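Local atomic coordinates of LP15968p (Drosophila melanogaster, PDB entry 3MN8), a protein that removes C-terminal arginine and lysine residues from peptides and proteins as a zinc metallocarboxypeptidase, represented here by its first carboxypeptidase-like domain. Residues F300-E305 and L329-Q334; D103-R108 and D146-S151. One frame throughout, in Å; residues are numbered along the deposited sequence.

Contact 1: F300-E305 and L329-Q334; sequences FELTIE and LQLLRQ. With GEM ((2-guanidinoethylmercapto)succinic acid), chain G.
Ile304 and Leu331 meet tip to tip: the CD1 methyl at the far end of the isoleucine lies 3.8 Å from CD1 of Leu331, an ordinary van der Waals approach. The isoleucine reaches across because its longer branch runs out nearly straight, CD1 anti to CA (chi2 163°), off a strand position whose CB already points at the helix. Leu331 answers with an extended arm of its own, CG anti to the backbone N (chi1 -174°), which carries its CD1 away from the helix and toward the sheet. The same methyl also faces Leu302, whose CD1 stands 4.4 Å from CD1 of Leu331, a looser approach. One leucine methyl is thus met by two strand residues two positions apart, and the contact, small and wholly apolar, is buried.

Thr303 and Glu305 turn to the opposite side of the strand, where the inhibitor (2-guanidinoethylmercapto)succinic acid is bound. There the CG2 methyl of Thr303 packs 3.6 Å from C6 of the inhibitor, while OG1 of Thr303 is hydrogen-bonded to Gln290. Glu305, the predicted proton donor/acceptor, carries its carboxylate beside the succinate part of the inhibitor.

Strand 300-305 is an inner strand of the eight-stranded mixed sheet, parallel to 212-217 and antiparallel to 222-225. Helix 317-333 packs on the sheet face away from the inhibitor, with Leu331 also touching Leu212 and Tyr96, and helix 245-257 lies on that face too, bringing Leu251 to Leu302 and Tyr255 to Ile304.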
# COMPACT_ATOMS: atom_id res chain seq x y z
N PHE A 300 3.58 -3.78 -4.79
CA PHE A 300 3.24 -4.93 -3.97
C PHE A 300 2.26 -4.53 -2.86
O PHE A 300 2.68 -4.07 -1.80
CB PHE A 300 4.50 -5.51 -3.31
CG PHE A 300 5.46 -6.18 -4.27
CD1 PHE A 300 6.31 -7.18 -3.82
CD2 PHE A 300 5.52 -5.81 -5.61
CE1 PHE A 300 7.20 -7.81 -4.68
CE2 PHE A 300 6.42 -6.43 -6.49
CZ PHE A 300 7.26 -7.43 -6.02
N GLU A 301 0.96 -4.69 -3.10
CA GLU A 301 -0.05 -4.30 -2.12
C GLU A 301 -0.52 -5.47 -1.25
O GLU A 301 -0.83 -6.55 -1.75
CB GLU A 301 -1.25 -3.65 -2.83
CG GLU A 301 -2.40 -3.27 -1.91
CD GLU A 301 -3.38 -2.31 -2.57
OE1 GLU A 301 -2.99 -1.16 -2.87
OE2 GLU A 301 -4.55 -2.70 -2.80
N LEU A 302 -0.57 -5.23 0.05
CA LEU A 302 -1.23 -6.16 0.97
C LEU A 302 -2.64 -5.70 1.25
O LEU A 302 -2.94 -4.51 1.15
CB LEU A 302 -0.50 -6.23 2.31
CG LEU A 302 0.90 -6.84 2.35
CD1 LEU A 302 1.34 -6.96 3.80
CD2 LEU A 302 0.90 -8.19 1.66
N THR A 303 -3.50 -6.64 1.61
CA THR A 303 -4.83 -6.33 2.14
C THR A 303 -4.77 -6.55 3.65
O THR A 303 -4.45 -7.65 4.10
CB THR A 303 -5.94 -7.23 1.54
OG1 THR A 303 -5.82 -7.29 0.11
CG2 THR A 303 -7.33 -6.72 1.91
N ILE A 304 -5.09 -5.53 4.43
CA ILE A 304 -5.03 -5.69 5.88
C ILE A 304 -6.35 -5.44 6.61
O ILE A 304 -6.96 -4.36 6.50
CB ILE A 304 -3.91 -4.85 6.49
CG1 ILE A 304 -2.57 -5.33 5.96
CG2 ILE A 304 -3.95 -4.98 8.01
CD1 ILE A 304 -1.46 -4.34 6.18
N GLU A 305 -6.77 -6.46 7.35
CA GLU A 305 -8.00 -6.42 8.12
C GLU A 305 -7.66 -6.02 9.56
O GLU A 305 -6.85 -6.67 10.21
CB GLU A 305 -8.67 -7.80 8.09
CG GLU A 305 -9.02 -8.33 6.69
CD GLU A 305 -10.26 -7.69 6.10
OE1 GLU A 305 -10.65 -8.04 4.97
OE2 GLU A 305 -10.86 -6.82 6.77
N LEU A 329 4.54 1.27 10.81
CA LEU A 329 5.88 1.79 10.61
C LEU A 329 6.79 0.72 10.00
O LEU A 329 7.45 0.94 8.99
CB LEU A 329 6.46 2.28 11.93
CG LEU A 329 6.12 3.70 12.39
CD1 LEU A 329 5.21 4.44 11.39
CD2 LEU A 329 5.53 3.68 13.82
N GLN A 330 6.82 -0.45 10.64
CA GLN A 330 7.69 -1.53 10.20
C GLN A 330 7.39 -2.00 8.78
O GLN A 330 8.30 -2.32 8.03
CB GLN A 330 7.62 -2.70 11.19
CG GLN A 330 8.25 -2.38 12.52
CD GLN A 330 9.69 -1.91 12.36
OE1 GLN A 330 10.57 -2.69 12.03
NE2 GLN A 330 9.92 -0.62 12.60
N LEU A 331 6.11 -2.03 8.42
CA LEU A 331 5.72 -2.41 7.06
C LEU A 331 6.28 -1.39 6.10
O LEU A 331 6.85 -1.74 5.07
CB LEU A 331 4.20 -2.47 6.93
CG LEU A 331 3.62 -3.00 5.61
CD1 LEU A 331 2.11 -3.08 5.68
CD2 LEU A 331 4.02 -2.11 4.44
N LEU A 332 6.13 -0.12 6.44
CA LEU A 332 6.65 0.93 5.57
C LEU A 332 8.12 0.70 5.32
O LEU A 332 8.57 0.79 4.18
CB LEU A 332 6.39 2.32 6.16
CG LEU A 332 4.91 2.74 6.07
CD1 LEU A 332 4.62 4.00 6.86
CD2 LEU A 332 4.48 2.91 4.63
N ARG A 333 8.87 0.37 6.37
CA ARG A 333 10.32 0.16 6.24
C ARG A 333 10.68 -1.05 5.38
O ARG A 333 11.83 -1.22 4.99
CB ARG A 333 10.99 0.10 7.61
CG ARG A 333 10.60 1.26 8.50
CD ARG A 333 11.61 1.56 9.59
NE ARG A 333 12.73 2.34 9.09
CZ ARG A 333 13.12 3.55 9.50
NH1 ARG A 333 14.17 4.09 8.92
NH2 ARG A 333 12.49 4.21 10.47
N GLN A 334 9.68 -1.88 5.08
CA GLN A 334 9.87 -3.00 4.17
C GLN A 334 10.00 -2.53 2.72
O GLN A 334 10.47 -3.27 1.85
CB GLN A 334 8.71 -3.99 4.31
CG GLN A 334 8.75 -4.86 5.57
CD GLN A 334 9.87 -5.90 5.51
OE1 GLN A 334 9.83 -6.82 4.70
NE2 GLN A 334 10.85 -5.76 6.38
C8 GEM G . -12.47 -8.96 1.35
S7 GEM G . -10.89 -8.33 0.84
C6 GEM G . -9.81 -9.32 1.84
C5 GEM G . -10.05 -10.82 1.70
N3 GEM G . -9.61 -11.21 0.37
C1 GEM G . -9.80 -12.39 -0.22
N4 GEM G . -9.34 -12.60 -1.45
N2 GEM G . -10.45 -13.36 0.41
C9 GEM G . -13.50 -8.39 0.41
O14 GEM G . -13.12 -7.56 -0.44
O15 GEM G . -14.68 -8.78 0.50
C10 GEM G . -12.80 -8.65 2.82
C11 GEM G . -13.05 -7.18 3.18
O12 GEM G . -12.44 -6.72 4.17
O13 GEM G . -13.86 -6.50 2.51

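Contact 2: D103-R108 and D146-S151; sequences DETVGR and DGYALS. With ZN (zinc ion), chain F; GEM ((2-guanidinoethylmercapto)succinic acid), chain G.
Arg108 lays its guanidinium flat on the ring of Tyr148, the two planes only 12° apart and their centres 3.5 Å from each other. CZ sits almost over the middle of the ring, 11° off its normal, in a face-on cation-pi stack. NH2 lies over the CB end of the ring, 3.2 Å from CD2 of Tyr148, whereas NH1 lies over the hydroxyl half. A bend in the arginine chain at chi3 (-86°) turns the planar group parallel to the ring. Thr105 approaches the same ring at its edge, with CG2 4.1 Å from CE1 of Tyr148. Replacing Tyr148 by an alanine would probably leave the Arg108 guanidinium without its aromatic platform, freer to turn, and open a gap beside the Thr105 methyl.

Further along, the backbones draw close where Ser151 packs on Asp103, its OG 3.4 Å from CB of the aspartate. That hydroxyl is committed to its own segment, donating to Gly147 O at 2.9 Å and so tying the residue back to the preceding helical turn. The Asp103 carboxylate looks elsewhere, to a hydrogen bond with Ser158.

Next to Asp103 in the chain, Glu104 turns from the tyrosine side and grips the zinc ion with both oxygens, OE1 and OE2 each 2.0 Å from the metal. His101 and His217 complete the protein ligands, and the succinate end of the inhibitor adds O13 at 2.1 Å from zinc. This is the zinc site of the M14 metallocarboxypeptidases, with the HxxE motif, His101 and Glu104, leading into helix 106-121.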
# COMPACT_ATOMS: atom_id res chain seq x y z
N ASP A 103 -18.06 1.10 5.29
CA ASP A 103 -18.42 0.68 6.64
C ASP A 103 -17.26 0.05 7.41
O ASP A 103 -17.40 -0.31 8.57
CB ASP A 103 -19.62 -0.26 6.61
CG ASP A 103 -19.50 -1.32 5.52
OD1 ASP A 103 -20.54 -1.93 5.18
OD2 ASP A 103 -18.39 -1.56 5.02
N GLU A 104 -16.11 -0.10 6.75
CA GLU A 104 -14.90 -0.59 7.40
C GLU A 104 -14.00 0.61 7.67
O GLU A 104 -13.26 1.07 6.78
CB GLU A 104 -14.19 -1.60 6.50
CG GLU A 104 -15.05 -2.79 6.11
CD GLU A 104 -14.38 -3.62 5.04
OE1 GLU A 104 -13.19 -3.38 4.78
OE2 GLU A 104 -15.05 -4.49 4.44
N THR A 105 -14.06 1.10 8.90
CA THR A 105 -13.69 2.47 9.23
C THR A 105 -12.38 2.68 10.01
O THR A 105 -11.80 3.75 9.95
CB THR A 105 -14.84 3.12 10.02
OG1 THR A 105 -15.11 2.35 11.21
CG2 THR A 105 -16.11 3.15 9.17
N VAL A 106 -11.93 1.68 10.77
CA VAL A 106 -10.75 1.86 11.62
C VAL A 106 -9.51 2.34 10.82
O VAL A 106 -8.85 3.31 11.19
CB VAL A 106 -10.42 0.57 12.43
CG1 VAL A 106 -9.18 0.77 13.33
CG2 VAL A 106 -11.62 0.13 13.26
N GLY A 107 -9.21 1.65 9.72
CA GLY A 107 -8.10 2.03 8.86
C GLY A 107 -8.15 3.50 8.52
O GLY A 107 -7.13 4.21 8.55
N ARG A 108 -9.35 3.97 8.20
CA ARG A 108 -9.59 5.39 7.94
C ARG A 108 -8.92 6.23 9.01
O ARG A 108 -8.04 7.03 8.71
CB ARG A 108 -11.10 5.69 7.91
CG ARG A 108 -11.40 7.15 8.15
CD ARG A 108 -12.89 7.47 8.24
NE ARG A 108 -13.46 7.70 6.92
CZ ARG A 108 -13.88 8.86 6.42
NH1 ARG A 108 -13.83 9.99 7.12
NH2 ARG A 108 -14.37 8.87 5.19
N ASP A 146 -18.63 8.36 -0.13
CA ASP A 146 -20.05 8.22 -0.32
C ASP A 146 -20.49 6.99 0.45
O ASP A 146 -21.55 6.97 1.08
CB ASP A 146 -20.40 8.09 -1.81
CG ASP A 146 -20.16 9.40 -2.58
OD1 ASP A 146 -19.53 10.32 -2.04
OD2 ASP A 146 -20.61 9.50 -3.74
N GLY A 147 -19.64 5.96 0.41
CA GLY A 147 -19.92 4.72 1.11
C GLY A 147 -19.92 4.97 2.59
O GLY A 147 -20.79 4.49 3.32
N TYR A 148 -18.93 5.74 3.03
CA TYR A 148 -18.77 6.07 4.44
C TYR A 148 -19.97 6.86 4.95
O TYR A 148 -20.66 6.43 5.88
CB TYR A 148 -17.50 6.89 4.63
CG TYR A 148 -17.31 7.44 6.03
CD1 TYR A 148 -17.02 6.59 7.09
CD2 TYR A 148 -17.41 8.80 6.28
CE1 TYR A 148 -16.85 7.09 8.38
CE2 TYR A 148 -17.22 9.30 7.56
CZ TYR A 148 -16.94 8.44 8.60
OH TYR A 148 -16.77 8.92 9.87
N ALA A 149 -20.22 8.00 4.31
CA ALA A 149 -21.38 8.83 4.63
C ALA A 149 -22.67 8.03 4.83
O ALA A 149 -23.53 8.43 5.61
CB ALA A 149 -21.59 9.89 3.54
N LEU A 150 -22.81 6.91 4.12
CA LEU A 150 -24.02 6.11 4.22
C LEU A 150 -23.95 5.04 5.32
O LEU A 150 -24.94 4.37 5.61
CB LEU A 150 -24.37 5.48 2.87
CG LEU A 150 -24.82 6.49 1.80
CD1 LEU A 150 -24.46 6.01 0.42
CD2 LEU A 150 -26.31 6.77 1.89
N SER A 151 -22.78 4.92 5.95
CA SER A 151 -22.57 3.92 7.01
C SER A 151 -22.87 4.44 8.42
O SER A 151 -22.88 5.65 8.66
CB SER A 151 -21.14 3.36 6.93
OG SER A 151 -20.91 2.73 5.68
ZN ZN F . -13.46 -4.57 3.17
C8 GEM G . -12.47 -8.96 1.35
S7 GEM G . -10.89 -8.33 0.84
C6 GEM G . -9.81 -9.32 1.84
C5 GEM G . -10.05 -10.82 1.70
N3 GEM G . -9.61 -11.21 0.37
C1 GEM G . -9.80 -12.39 -0.22
N4 GEM G . -9.34 -12.60 -1.45
N2 GEM G . -10.45 -13.36 0.41
C9 GEM G . -13.50 -8.39 0.41
O14 GEM G . -13.12 -7.56 -0.44
O15 GEM G . -14.68 -8.78 0.50
C10 GEM G . -12.80 -8.65 2.82
C11 GEM G . -13.05 -7.18 3.18
O12 GEM G . -12.44 -6.72 4.17
O13 GEM G . -13.86 -6.50 2.51

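In the fold
Both contacts belong to the catalytic domain and touch the same inhibitor, yet they share no helix or strand. Contact 1 is deep core, about 6 Å from the centre of the chain, and seals a helix against an inner strand with aliphatic groups alone. Contact 2 is also largely buried but lies farther out, about 18 Å from that centre, joining the loop and first turn of helix 106-121 to the short helix 145-149 and the loop that follows, through a charged-aromatic stack and polar packing near partly exposed positions. The centres of contact 1 and contact 2 are about 21 Å apart. Each puts one active-site glutamate beside the inhibitor: Glu104 as a zinc ligand, Glu305 as predicted proton donor/acceptor.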